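Local coordinates for protein tartronic semialdehyde reductase (Salmonella typhimurium, PDB 1YB4) that catalyses the NAD(P)H-dependent reduction of tartronate semialdehyde (2-hydroxy-3-oxopropanoate) to (R)-glycerate, a reversible reaction, at residues A[17-22]-A[39-44]; A[237-242]-A[261-266]. One frame throughout, in Å; residues are numbered along the deposited sequence.

Contact 1 of 2, residues A[17-22]-A[39-44]; sequences PMAINL and DELLSL
I20, with chi1 at -66° and an extended chi2 (-170°), carries CG1 and CD1 toward segment 39-44, with CG2 beside them facing the E40 carboxylate. E40 answers with CG anti to the backbone N (chi1 -170°) and a fully extended chain, which crosses the I20 side chain at about a right angle. I20 CD1 lies against the whole length of this chain, ending 3.6 Å from E40 OE2. On the other branch, I20 CG2 is 3.8 Å from E40 OE1. These are van der Waals contacts; OE1 is salt-bridged to R24 at the end of helix 15-24, so the carboxylate is paired with the same helix that its hydrocarbon chain packs on. One residue on, L41 places its CB 3.8 Å from I20 CG1 and reaches past it with CD1 to A19 CB, 3.7 Å away. L44, beyond the end of the short helix, closes the edge: its CD2 lies 3.8 Å from I20 O and 4.2 Å from I20 CG2. No hydrogen bond joins the two segments. A19 also touches F8 of strand 5-8 and L11 of the following turn, tying the contact to the sheet. Helix 39-42 thus packs against the helix of the unit that precedes it: strand 5-8, helix 15-24 and strand 28-31, the opening beta-alpha-beta crossover of an NAD(P)-binding Rossmann domain.

Contact 2 of 2, residues A[237-242]-A[261-266]; sequences LHQKDL and TCQELF
The F266 ring lies among H238, L242 and Q263: its CE2 sits over one face of the H238 imidazole, 3.9 Å from H238 CG, with the two rings inclined obliquely. At the phenyl edge, close to the ring plane, L242 CD1 comes to 3.5 Å from F266 CE2, and Q263 OE1 also lies in plane at the edge. These groups meet in the helical C-terminal domain of the HIBADH-related family, where segments 237-242 and 261-266, of the consecutive helices 235-251 and 257-271, run roughly antiparallel (150°), their axes 10.0 Å apart at closest approach. L242 crosses the F266 side chain at about a right angle, and the same L242 CD1 also touches C262 CB at 4.0 Å. The Q239 and F266 side chains run alongside each other in opposite senses, Q239 CG 3.8 Å from F266 CB. H238 is also held from outside the pair: NE2 is hydrogen-bonded to Q176 O, ND1 to H279 ND1, and F233 meets its ring edge-to-face. Its side chain is about 8 Å from that of K172, which puts the H238 end of the contact near the probable catalytic lysine. A hydrogen bond across the pair comes from Q263, whose chain bends at chi2 (65°), bringing the amide against L242 CB. There Q263 NE2 donates a nearly straight bond (171°) to Q239 O at 2.9 Å, the oxygen lying almost in the plane of the donating amide.

Contacts 1 and 2 lie on opposite sides of the chain's centre, 32 Å apart between centres and about 12 Å between nearest atoms, and share no helix. Both are largely buried, but at contact 1 E40 and L44 are partly exposed, whereas all touching residues of contact 2 are buried. The first joins a Rossmann crossover helix to a short helix within the N-terminal nucleotide-binding domain and relies on aliphatic packing. The second joins two long helices of the C-terminal domain, combining aromatic packing with a side-chain-to-backbone hydrogen bond. Two other subunits reach segment 261-266 of contact 2, whereas no other chain of the assembly touches contact 1.

Contact 1 of 2, residues A[17-22]-A[39-44]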
loop_
_atom_site.group_PDB
_atom_site.type_symbol
_atom_site.label_atom_id
_atom_site.label_comp_id
_atom_site.label_asym_id
_atom_site.label_seq_id
_atom_site.Cartn_x
_atom_site.Cartn_y
_atom_site.Cartn_z
ATOM N N PRO A 17 -1.248 -38.904 3.313
ATOM C CA PRO A 17 -0.053 -39.343 4.033
ATOM C C PRO A 17 -0.226 -39.269 5.540
ATOM O O PRO A 17 0.497 -39.926 6.279
ATOM C CB PRO A 17 1.037 -38.398 3.517
ATOM C CG PRO A 17 0.298 -37.158 3.253
ATOM C CD PRO A 17 -0.983 -37.654 2.586
HETATM N N MSE A 18 -1.180 -38.462 5.994
HETATM C CA MSE A 18 -1.428 -38.338 7.426
HETATM C C MSE A 18 -2.124 -39.601 7.910
HETATM O O MSE A 18 -1.738 -40.181 8.939
HETATM C CB MSE A 18 -2.277 -37.098 7.715
HETATM C CG MSE A 18 -1.469 -35.803 7.565
HETATM SE SE MSE A 18 -2.491 -34.168 7.414
HETATM C CE MSE A 18 -2.770 -33.817 9.310
ATOM N N ALA A 19 -3.134 -40.031 7.152
ATOM C CA ALA A 19 -3.874 -41.241 7.476
ATOM C C ALA A 19 -2.880 -42.407 7.458
ATOM O O ALA A 19 -2.867 -43.247 8.374
ATOM C CB ALA A 19 -5.001 -41.469 6.450
ATOM N N ILE A 20 -2.040 -42.439 6.423
ATOM C CA ILE A 20 -1.029 -43.486 6.288
ATOM C C ILE A 20 -0.116 -43.542 7.518
ATOM O O ILE A 20 0.296 -44.614 7.935
ATOM C CB ILE A 20 -0.166 -43.282 5.027
ATOM C CG1 ILE A 20 -1.031 -43.456 3.781
ATOM C CG2 ILE A 20 0.987 -44.273 5.016
ATOM C CD1 ILE A 20 -0.244 -43.524 2.479
ATOM N N ASN A 21 0.206 -42.394 8.102
ATOM C CA ASN A 21 1.050 -42.401 9.290
ATOM C C ASN A 21 0.313 -42.942 10.520
ATOM O O ASN A 21 0.916 -43.608 11.353
ATOM C CB ASN A 21 1.580 -40.998 9.598
ATOM C CG ASN A 21 3.009 -40.817 9.162
ATOM O OD1 ASN A 21 3.316 -40.845 7.974
ATOM N ND2 ASN A 21 3.903 -40.639 10.128
ATOM N N LEU A 22 -0.976 -42.639 10.646
ATOM C CA LEU A 22 -1.755 -43.126 11.783
ATOM C C LEU A 22 -1.960 -44.644 11.660
ATOM O O LEU A 22 -1.868 -45.385 12.648
ATOM C CB LEU A 22 -3.114 -42.428 11.840
ATOM C CG LEU A 22 -3.126 -40.945 12.225
ATOM C CD1 LEU A 22 -4.526 -40.422 12.084
ATOM C CD2 LEU A 22 -2.638 -40.761 13.661
ATOM N N ASP A 39 -3.728 -47.053 -2.303
ATOM C CA ASP A 39 -3.621 -48.458 -1.931
ATOM C C ASP A 39 -2.896 -48.637 -0.590
ATOM O O ASP A 39 -3.353 -49.388 0.276
ATOM C CB ASP A 39 -2.856 -49.224 -3.011
ATOM C CG ASP A 39 -1.595 -49.883 -2.464
ATOM O OD1 ASP A 39 -1.702 -50.982 -1.871
ATOM O OD2 ASP A 39 -0.501 -49.287 -2.608
ATOM N N GLU A 40 -1.770 -47.941 -0.432
ATOM C CA GLU A 40 -0.951 -48.040 0.770
ATOM C C GLU A 40 -1.720 -48.070 2.086
ATOM O O GLU A 40 -1.435 -48.914 2.938
ATOM C CB GLU A 40 0.088 -46.916 0.806
ATOM C CG GLU A 40 1.133 -47.102 1.901
ATOM C CD GLU A 40 2.316 -46.164 1.761
ATOM O OE1 GLU A 40 3.236 -46.234 2.605
ATOM O OE2 GLU A 40 2.325 -45.356 0.804
ATOM N N LEU A 41 -2.682 -47.165 2.265
ATOM C CA LEU A 41 -3.441 -47.162 3.513
ATOM C C LEU A 41 -4.569 -48.186 3.478
ATOM O O LEU A 41 -5.039 -48.631 4.523
ATOM C CB LEU A 41 -4.000 -45.770 3.856
ATOM C CG LEU A 41 -5.190 -45.174 3.107
ATOM C CD1 LEU A 41 -5.763 -44.001 3.899
ATOM C CD2 LEU A 41 -4.754 -44.727 1.730
ATOM N N LEU A 42 -5.016 -48.564 2.287
ATOM C CA LEU A 42 -6.060 -49.572 2.225
ATOM C C LEU A 42 -5.421 -50.858 2.732
ATOM O O LEU A 42 -5.930 -51.488 3.658
ATOM C CB LEU A 42 -6.581 -49.754 0.795
ATOM C CG LEU A 42 -7.718 -48.808 0.390
ATOM C CD1 LEU A 42 -8.113 -49.044 -1.056
ATOM C CD2 LEU A 42 -8.916 -49.028 1.308
ATOM N N SER A 43 -4.283 -51.217 2.148
ATOM C CA SER A 43 -3.566 -52.427 2.535
ATOM C C SER A 43 -2.755 -52.216 3.807
ATOM O O SER A 43 -1.646 -52.736 3.932
ATOM C CB SER A 43 -2.613 -52.858 1.419
ATOM O OG SER A 43 -1.459 -52.028 1.398
ATOM N N LEU A 44 -3.305 -51.455 4.747
ATOM C CA LEU A 44 -2.613 -51.172 5.998
ATOM C C LEU A 44 -3.626 -51.191 7.131
ATOM O O LEU A 44 -3.278 -50.954 8.288
ATOM C CB LEU A 44 -1.917 -49.804 5.914
ATOM C CG LEU A 44 -0.780 -49.424 6.873
ATOM C CD1 LEU A 44 0.331 -50.445 6.806
ATOM C CD2 LEU A 44 -0.231 -48.055 6.499
#

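Contact 2 of 2, residues A[237-242]-A[261-266]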
loop_
_atom_site.group_PDB
_atom_site.type_symbol
_atom_site.label_atom_id
_atom_site.label_comp_id
_atom_site.label_asym_id
_atom_site.label_seq_id
_atom_site.Cartn_x
_atom_site.Cartn_y
_atom_site.Cartn_z
ATOM N N LEU A 237 -1.116 -21.510 -3.098
ATOM C CA LEU A 237 -1.505 -21.928 -1.763
ATOM C C LEU A 237 -1.440 -20.764 -0.763
ATOM O O LEU A 237 -2.385 -20.511 0.001
ATOM C CB LEU A 237 -0.593 -23.067 -1.315
ATOM C CG LEU A 237 -1.256 -24.426 -1.486
ATOM C CD1 LEU A 237 -0.211 -25.489 -1.820
ATOM C CD2 LEU A 237 -2.029 -24.753 -0.194
ATOM N N HIS A 238 -0.316 -20.056 -0.763
ATOM C CA HIS A 238 -0.178 -18.927 0.134
ATOM C C HIS A 238 -1.228 -17.875 -0.246
ATOM O O HIS A 238 -1.592 -17.026 0.575
ATOM C CB HIS A 238 1.244 -18.341 0.065
ATOM C CG HIS A 238 1.700 -17.731 1.352
ATOM N ND1 HIS A 238 3.032 -17.532 1.652
ATOM C CD2 HIS A 238 1.001 -17.287 2.424
ATOM C CE1 HIS A 238 3.132 -16.993 2.856
ATOM N NE2 HIS A 238 1.913 -16.835 3.345
ATOM N N GLN A 239 -1.722 -17.935 -1.485
ATOM C CA GLN A 239 -2.755 -16.990 -1.930
ATOM C C GLN A 239 -4.062 -17.306 -1.203
ATOM O O GLN A 239 -4.693 -16.423 -0.623
ATOM C CB GLN A 239 -2.972 -17.075 -3.446
ATOM C CG GLN A 239 -1.885 -16.419 -4.286
ATOM C CD GLN A 239 -2.418 -15.331 -5.206
ATOM O OE1 GLN A 239 -2.786 -14.248 -4.753
ATOM N NE2 GLN A 239 -2.472 -15.619 -6.503
ATOM N N LYS A 240 -4.453 -18.577 -1.242
ATOM C CA LYS A 240 -5.666 -19.018 -0.574
ATOM C C LYS A 240 -5.552 -18.650 0.917
ATOM O O LYS A 240 -6.515 -18.168 1.523
ATOM C CB LYS A 240 -5.844 -20.535 -0.776
ATOM C CG LYS A 240 -7.110 -21.177 -0.157
ATOM C CD LYS A 240 -6.870 -21.762 1.255
ATOM C CE LYS A 240 -5.660 -22.711 1.285
ATOM N NZ LYS A 240 -5.385 -23.306 2.633
ATOM N N ASP A 241 -4.373 -18.853 1.508
ATOM C CA ASP A 241 -4.197 -18.508 2.915
ATOM C C ASP A 241 -4.346 -17.005 3.180
ATOM O O ASP A 241 -5.084 -16.612 4.082
ATOM C CB ASP A 241 -2.838 -18.993 3.439
ATOM C CG ASP A 241 -2.822 -20.481 3.725
ATOM O OD1 ASP A 241 -3.863 -21.002 4.191
ATOM O OD2 ASP A 241 -1.771 -21.121 3.496
ATOM N N LEU A 242 -3.655 -16.166 2.408
ATOM C CA LEU A 242 -3.766 -14.726 2.616
ATOM C C LEU A 242 -5.204 -14.275 2.437
ATOM O O LEU A 242 -5.592 -13.231 2.932
ATOM C CB LEU A 242 -2.853 -13.950 1.668
ATOM C CG LEU A 242 -1.353 -14.098 1.949
ATOM C CD1 LEU A 242 -0.592 -13.054 1.120
ATOM C CD2 LEU A 242 -1.067 -13.921 3.449
ATOM N N THR A 261 -1.302 -5.774 0.370
ATOM C CA THR A 261 -0.367 -5.610 -0.738
ATOM C C THR A 261 0.264 -6.933 -1.136
ATOM O O THR A 261 0.350 -7.237 -2.313
ATOM C CB THR A 261 0.787 -4.644 -0.399
ATOM O OG1 THR A 261 0.256 -3.387 0.039
ATOM C CG2 THR A 261 1.666 -4.418 -1.634
ATOM N N CYS A 262 0.719 -7.714 -0.161
ATOM C CA CYS A 262 1.341 -9.004 -0.471
ATOM C C CYS A 262 0.450 -9.870 -1.343
ATOM O O CYS A 262 0.931 -10.549 -2.251
ATOM C CB CYS A 262 1.703 -9.766 0.805
ATOM S SG CYS A 262 3.296 -9.254 1.480
ATOM N N GLN A 263 -0.854 -9.833 -1.080
ATOM C CA GLN A 263 -1.795 -10.634 -1.858
ATOM C C GLN A 263 -1.788 -10.125 -3.298
ATOM O O GLN A 263 -1.841 -10.910 -4.245
ATOM C CB GLN A 263 -3.206 -10.520 -1.270
ATOM C CG GLN A 263 -4.278 -11.362 -1.972
ATOM C CD GLN A 263 -4.035 -12.861 -1.829
ATOM O OE1 GLN A 263 -2.977 -13.375 -2.204
ATOM N NE2 GLN A 263 -5.018 -13.568 -1.285
ATOM N N GLU A 264 -1.705 -8.810 -3.465
ATOM C CA GLU A 264 -1.685 -8.226 -4.803
ATOM C C GLU A 264 -0.387 -8.561 -5.536
ATOM O O GLU A 264 -0.393 -8.781 -6.749
ATOM C CB GLU A 264 -1.869 -6.706 -4.726
ATOM C CG GLU A 264 -3.204 -6.290 -4.160
ATOM C CD GLU A 264 -4.368 -7.007 -4.832
ATOM O OE1 GLU A 264 -4.533 -6.859 -6.061
ATOM O OE2 GLU A 264 -5.116 -7.720 -4.129
ATOM N N LEU A 265 0.723 -8.577 -4.802
ATOM C CA LEU A 265 2.012 -8.912 -5.401
ATOM C C LEU A 265 1.975 -10.383 -5.876
ATOM O O LEU A 265 2.551 -10.730 -6.912
ATOM C CB LEU A 265 3.143 -8.687 -4.390
ATOM C CG LEU A 265 3.445 -7.241 -3.950
ATOM C CD1 LEU A 265 4.498 -7.253 -2.861
ATOM C CD2 LEU A 265 3.931 -6.415 -5.126
ATOM N N PHE A 266 1.287 -11.237 -5.119
ATOM C CA PHE A 266 1.146 -12.641 -5.515
ATOM C C PHE A 266 0.332 -12.700 -6.798
ATOM O O PHE A 266 0.486 -13.621 -7.595
ATOM C CB PHE A 266 0.435 -13.475 -4.435
ATOM C CG PHE A 266 1.350 -13.956 -3.329
ATOM C CD1 PHE A 266 2.685 -14.243 -3.587
ATOM C CD2 PHE A 266 0.860 -14.143 -2.036
ATOM C CE1 PHE A 266 3.513 -14.701 -2.583
ATOM C CE2 PHE A 266 1.686 -14.604 -1.013
ATOM C CZ PHE A 266 3.014 -14.883 -1.287
#